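Local coordinates for protein SusD homolog (Bacteroides thetaiotaomicron, PDB 3SGH) that probably binds glycans at the bacterial surface as a SusD-like outer-membrane lipoprotein, helping to deliver them to a partner transporter, at residues A44-Q49 with N61-Y66; C36-C41 with N73-G78. All blocks are in the same frame, centred on the assembly; numbering follows the deposited sequence.

Contact 1: residues A44-Q49 with N61-Y66; sequences ASFSGQ and NIFAYY
The carbonyl oxygen of Phe-63 accepts one hydrogen bond, from Tyr-66 N at 2.8 Å within its own segment, and across the contact the outer edge of the Phe-46 ring lies against it, with CZ of Phe-46 at 3.1 Å from Phe-63 O and CE1 at nearly the same distance. The oxygen lies close to the plane of that ring, so it meets the slightly positive C-H rim rather than the electron-rich face.

Phe-46 can do this because its CG sits beside the backbone N, chi1 -56°, which sends the ring out of the 3-10 turn 44-47 and into the notch between Phe-63 and Tyr-66. CZ of Phe-46 packs on CD1 of Phe-63 at 4.0 Å, the two side chains crossing at about a right angle, while the neighbouring CE1 of Phe-46 meets the rim of Tyr-66 at CD1, 3.7 Å away. The ring planes of Phe-46 and Tyr-66 make an angle of 57°, with centroids 5.7 Å apart. Both partner segments belong to the long, mostly irregular connection between helices 33-40 and 70-73 of this SusD-like, alpha-alpha superhelical protein, and short 3-10 turns give that connection its local shape here.

The hydroxyl of Tyr-66 is hydrogen-bonded to Ala-440 N, which fixes the far end of the ring that Phe-46 leans on. Trp-426 adds an edge-to-face partner to Phe-46, while Ser-47 OG is bonded to Trp-426 N and Pro-422 O.

Contact 2: residues C36-C41 with N73-G78; sequences CQEINC and NDSSWG
Ile-39 and Ser-76 form the tight half of this helix-to-helix contact. CD1 of Ile-39 reaches Ser-76 OG at 3.4 Å and Ser-76 CB at 3.8 Å, the methyl lying alongside the short serine side chain. The hydroxyl it covers is still satisfied, since Ser-76 OG is hydrogen-bonded to Trp-43 NE1. Helix 100-120 closes this side, with Leu-115 against Ile-39 and Leu-119 against Ser-76.

One residue back on each helix the packing gives way to a more open, hydrated edge. Glu-38 lays its methylene chain over Ser-75, CG to CB 3.9 Å, and runs on extended beyond CG (chi2 165°), keeping the carboxylate alongside Ser-75. Its OE1 stops 3.8 Å from Ser-75 O, and a water to one side bridges the two, donating to Glu-38 OE1 and to Ser-75 O at 2.8 Å each. The same OE1 makes a salt bridge with Arg-79, one turn further along the second helix, which would help keep the carboxylate charged.

Small serines let the backbones come close, 6.3 Å between the CA atoms of Glu-38 and Ser-75, where helix 33-40, near its C-terminal end, packs against helix 75-84 in the largely helical SusD-like fold.

Contact 1 is nested along the chain inside the loop that contact 2 closes, and their centres lie 12 Å apart. The two share no secondary-structure element: residues 44-49 and 61-66 are turns of the irregular connection, whereas 36-41 ends the helix before it and the touching residues of 73-78 belong to helix 75-84, beyond the short helix 70-73. Contact 1 is the buried one, built from the Phe-46 ring set among Phe-63, Tyr-66 and a backbone carbonyl; contact 2 is half buried, passing from an aliphatic-serine interface to a charged, water-bridged edge. They also touch directly, Ala-44 CB packing on Ile-39 O at 3.7 Å and Phe-63 CZ on Asn-73 CA at 3.8 Å.

Contact 1: residues A44-Q49 with N61-Y66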
# COMPACT_ATOMS: atom_id res chain seq x y z
N ALA A 44 0.77 -8.76 -0.34
CA ALA A 44 1.65 -7.63 -0.01
C ALA A 44 3.12 -7.89 -0.32
O ALA A 44 3.89 -6.94 -0.46
CB ALA A 44 1.48 -7.26 1.48
N SER A 45 3.52 -9.17 -0.35
CA SER A 45 4.89 -9.49 -0.69
C SER A 45 5.28 -8.98 -2.09
O SER A 45 6.47 -8.78 -2.37
CB SER A 45 5.17 -10.99 -0.55
OG SER A 45 4.98 -11.40 0.81
N PHE A 46 4.31 -8.72 -2.94
CA PHE A 46 4.59 -8.12 -4.24
C PHE A 46 5.10 -6.67 -4.15
O PHE A 46 5.54 -6.12 -5.16
CB PHE A 46 3.33 -8.12 -5.15
CG PHE A 46 2.72 -9.48 -5.36
CD1 PHE A 46 3.50 -10.63 -5.31
CD2 PHE A 46 1.39 -9.59 -5.64
CE1 PHE A 46 2.94 -11.87 -5.49
CE2 PHE A 46 0.78 -10.86 -5.85
CZ PHE A 46 1.52 -11.98 -5.77
N SER A 47 4.97 -6.05 -2.97
CA SER A 47 5.57 -4.77 -2.70
C SER A 47 6.99 -4.83 -2.14
O SER A 47 7.57 -3.75 -1.88
CB SER A 47 4.69 -3.94 -1.73
OG SER A 47 3.44 -3.63 -2.34
N GLY A 48 7.53 -6.02 -1.92
CA GLY A 48 8.98 -6.18 -1.65
C GLY A 48 9.47 -5.86 -0.25
O GLY A 48 10.68 -5.81 -0.05
N GLN A 49 8.55 -5.65 0.70
CA GLN A 49 8.92 -5.27 2.09
C GLN A 49 8.75 -6.39 3.13
O GLN A 49 9.58 -6.56 4.02
CB GLN A 49 8.10 -4.06 2.55
CG GLN A 49 8.03 -2.90 1.62
CD GLN A 49 7.46 -1.67 2.28
OE1 GLN A 49 6.50 -1.76 3.01
NE2 GLN A 49 8.07 -0.50 2.03
N ASN A 61 1.93 -23.33 -4.94
CA ASN A 61 0.64 -22.79 -5.41
C ASN A 61 0.08 -21.84 -4.38
O ASN A 61 -0.93 -22.08 -3.71
CB ASN A 61 -0.32 -23.92 -5.77
CG ASN A 61 0.10 -24.59 -7.05
OD1 ASN A 61 0.26 -23.92 -8.07
ND2 ASN A 61 0.37 -25.91 -7.00
N ILE A 62 0.76 -20.71 -4.31
CA ILE A 62 0.51 -19.65 -3.32
C ILE A 62 0.80 -18.31 -3.95
O ILE A 62 1.35 -18.25 -5.07
CB ILE A 62 1.35 -19.83 -2.01
CG1 ILE A 62 2.85 -19.85 -2.30
CG2 ILE A 62 0.90 -21.11 -1.20
CD1 ILE A 62 3.74 -20.05 -1.07
N PHE A 63 0.41 -17.22 -3.29
CA PHE A 63 0.59 -15.88 -3.85
C PHE A 63 2.03 -15.63 -4.30
O PHE A 63 2.25 -14.97 -5.30
CB PHE A 63 0.22 -14.79 -2.81
CG PHE A 63 -1.20 -14.29 -2.92
CD1 PHE A 63 -1.67 -13.72 -4.08
CD2 PHE A 63 -2.06 -14.38 -1.84
CE1 PHE A 63 -2.97 -13.23 -4.18
CE2 PHE A 63 -3.34 -13.88 -1.93
CZ PHE A 63 -3.79 -13.32 -3.11
N ALA A 64 3.00 -16.12 -3.53
CA ALA A 64 4.41 -15.71 -3.78
C ALA A 64 4.88 -16.10 -5.15
O ALA A 64 5.79 -15.46 -5.68
CB ALA A 64 5.36 -16.28 -2.70
N TYR A 65 4.29 -17.16 -5.70
CA TYR A 65 4.63 -17.61 -7.07
C TYR A 65 3.47 -17.34 -8.06
O TYR A 65 3.38 -17.95 -9.15
CB TYR A 65 5.00 -19.10 -7.05
CG TYR A 65 6.01 -19.54 -6.00
CD1 TYR A 65 5.61 -19.85 -4.72
CD2 TYR A 65 7.37 -19.70 -6.31
CE1 TYR A 65 6.50 -20.33 -3.78
CE2 TYR A 65 8.26 -20.14 -5.41
CZ TYR A 65 7.84 -20.47 -4.11
OH TYR A 65 8.71 -20.96 -3.15
N TYR A 66 2.58 -16.44 -7.65
CA TYR A 66 1.54 -15.89 -8.49
C TYR A 66 0.44 -16.87 -8.79
O TYR A 66 -0.19 -16.75 -9.79
CB TYR A 66 2.12 -15.36 -9.82
CG TYR A 66 3.42 -14.58 -9.69
CD1 TYR A 66 3.64 -13.66 -8.66
CD2 TYR A 66 4.44 -14.79 -10.60
CE1 TYR A 66 4.86 -12.99 -8.56
CE2 TYR A 66 5.65 -14.10 -10.50
CZ TYR A 66 5.85 -13.20 -9.51
OH TYR A 66 7.09 -12.56 -9.43

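Contact 2: residues C36-C41 with N73-G78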
# COMPACT_ATOMS: atom_id res chain seq x y z
N CYS A 36 -4.83 -8.42 9.10
CA CYS A 36 -3.41 -8.10 8.93
C CYS A 36 -2.72 -9.11 8.00
O CYS A 36 -2.04 -8.72 7.05
CB CYS A 36 -2.71 -7.99 10.28
SG CYS A 36 -1.06 -7.31 10.13
N GLN A 37 -2.93 -10.40 8.23
CA GLN A 37 -2.32 -11.38 7.37
C GLN A 37 -2.81 -11.21 5.95
O GLN A 37 -2.01 -11.16 5.01
CB GLN A 37 -2.54 -12.80 7.82
CG GLN A 37 -1.82 -13.79 6.84
CD GLN A 37 -1.62 -15.17 7.45
OE1 GLN A 37 -2.58 -15.77 7.98
NE2 GLN A 37 -0.39 -15.67 7.38
N GLU A 38 -4.13 -11.09 5.82
CA GLU A 38 -4.76 -11.08 4.47
C GLU A 38 -4.33 -9.88 3.63
O GLU A 38 -4.03 -10.01 2.45
CB GLU A 38 -6.27 -11.14 4.59
CG GLU A 38 -6.76 -12.48 5.19
CD GLU A 38 -8.25 -12.42 5.65
OE1 GLU A 38 -8.92 -11.42 5.38
OE2 GLU A 38 -8.70 -13.39 6.27
N ILE A 39 -4.31 -8.69 4.24
CA ILE A 39 -4.00 -7.47 3.53
C ILE A 39 -2.53 -7.08 3.60
O ILE A 39 -1.98 -6.58 2.63
CB ILE A 39 -4.92 -6.32 4.07
CG1 ILE A 39 -6.41 -6.65 3.82
CG2 ILE A 39 -4.53 -4.91 3.48
CD1 ILE A 39 -6.83 -6.64 2.32
N ASN A 40 -1.92 -7.26 4.77
CA ASN A 40 -0.58 -6.79 4.99
C ASN A 40 0.49 -7.85 4.81
O ASN A 40 1.65 -7.48 4.73
CB ASN A 40 -0.43 -6.17 6.39
CG ASN A 40 -1.26 -4.90 6.55
OD1 ASN A 40 -1.40 -4.13 5.61
ND2 ASN A 40 -1.79 -4.68 7.74
N CYS A 41 0.15 -9.14 4.72
CA CYS A 41 1.17 -10.20 4.72
C CYS A 41 1.02 -11.34 3.72
O CYS A 41 1.63 -12.42 3.93
CB CYS A 41 1.28 -10.82 6.13
SG CYS A 41 1.47 -9.66 7.56
N ASN A 73 -6.93 -15.90 -2.81
CA ASN A 73 -7.23 -14.79 -3.71
C ASN A 73 -8.41 -13.90 -3.20
O ASN A 73 -8.31 -12.70 -3.18
CB ASN A 73 -7.60 -15.29 -5.09
CG ASN A 73 -7.96 -14.14 -6.03
OD1 ASN A 73 -7.08 -13.55 -6.65
ND2 ASN A 73 -9.24 -13.81 -6.10
N ASP A 74 -9.50 -14.55 -2.82
CA ASP A 74 -10.76 -13.88 -2.49
C ASP A 74 -10.77 -13.22 -1.12
O ASP A 74 -11.75 -12.56 -0.76
CB ASP A 74 -11.90 -14.93 -2.50
CG ASP A 74 -12.14 -15.57 -3.89
OD1 ASP A 74 -11.44 -15.19 -4.88
OD2 ASP A 74 -13.05 -16.44 -3.98
N SER A 75 -9.73 -13.39 -0.32
CA SER A 75 -9.74 -12.85 1.05
C SER A 75 -9.94 -11.35 1.14
O SER A 75 -10.67 -10.84 2.02
CB SER A 75 -8.44 -13.23 1.78
OG SER A 75 -8.42 -14.61 2.05
N SER A 76 -9.23 -10.62 0.30
CA SER A 76 -9.22 -9.16 0.39
C SER A 76 -10.61 -8.58 0.15
O SER A 76 -11.05 -7.68 0.90
CB SER A 76 -8.21 -8.56 -0.60
OG SER A 76 -6.87 -8.92 -0.24
N TRP A 77 -11.29 -9.08 -0.88
CA TRP A 77 -12.66 -8.67 -1.15
C TRP A 77 -13.49 -8.82 0.09
O TRP A 77 -14.18 -7.89 0.52
CB TRP A 77 -13.27 -9.46 -2.30
CG TRP A 77 -14.74 -9.28 -2.45
CD1 TRP A 77 -15.68 -9.76 -1.61
CD2 TRP A 77 -15.46 -8.56 -3.50
NE1 TRP A 77 -16.95 -9.40 -2.05
CE2 TRP A 77 -16.84 -8.65 -3.20
CE3 TRP A 77 -15.08 -7.84 -4.64
CZ2 TRP A 77 -17.85 -8.10 -4.03
CZ3 TRP A 77 -16.08 -7.28 -5.47
CH2 TRP A 77 -17.45 -7.40 -5.14
N GLY A 78 -13.45 -10.02 0.67
CA GLY A 78 -14.31 -10.32 1.83
C GLY A 78 -14.01 -9.44 3.02
O GLY A 78 -14.92 -8.98 3.75
O HOH W 1 -11.26 -12.39 4.29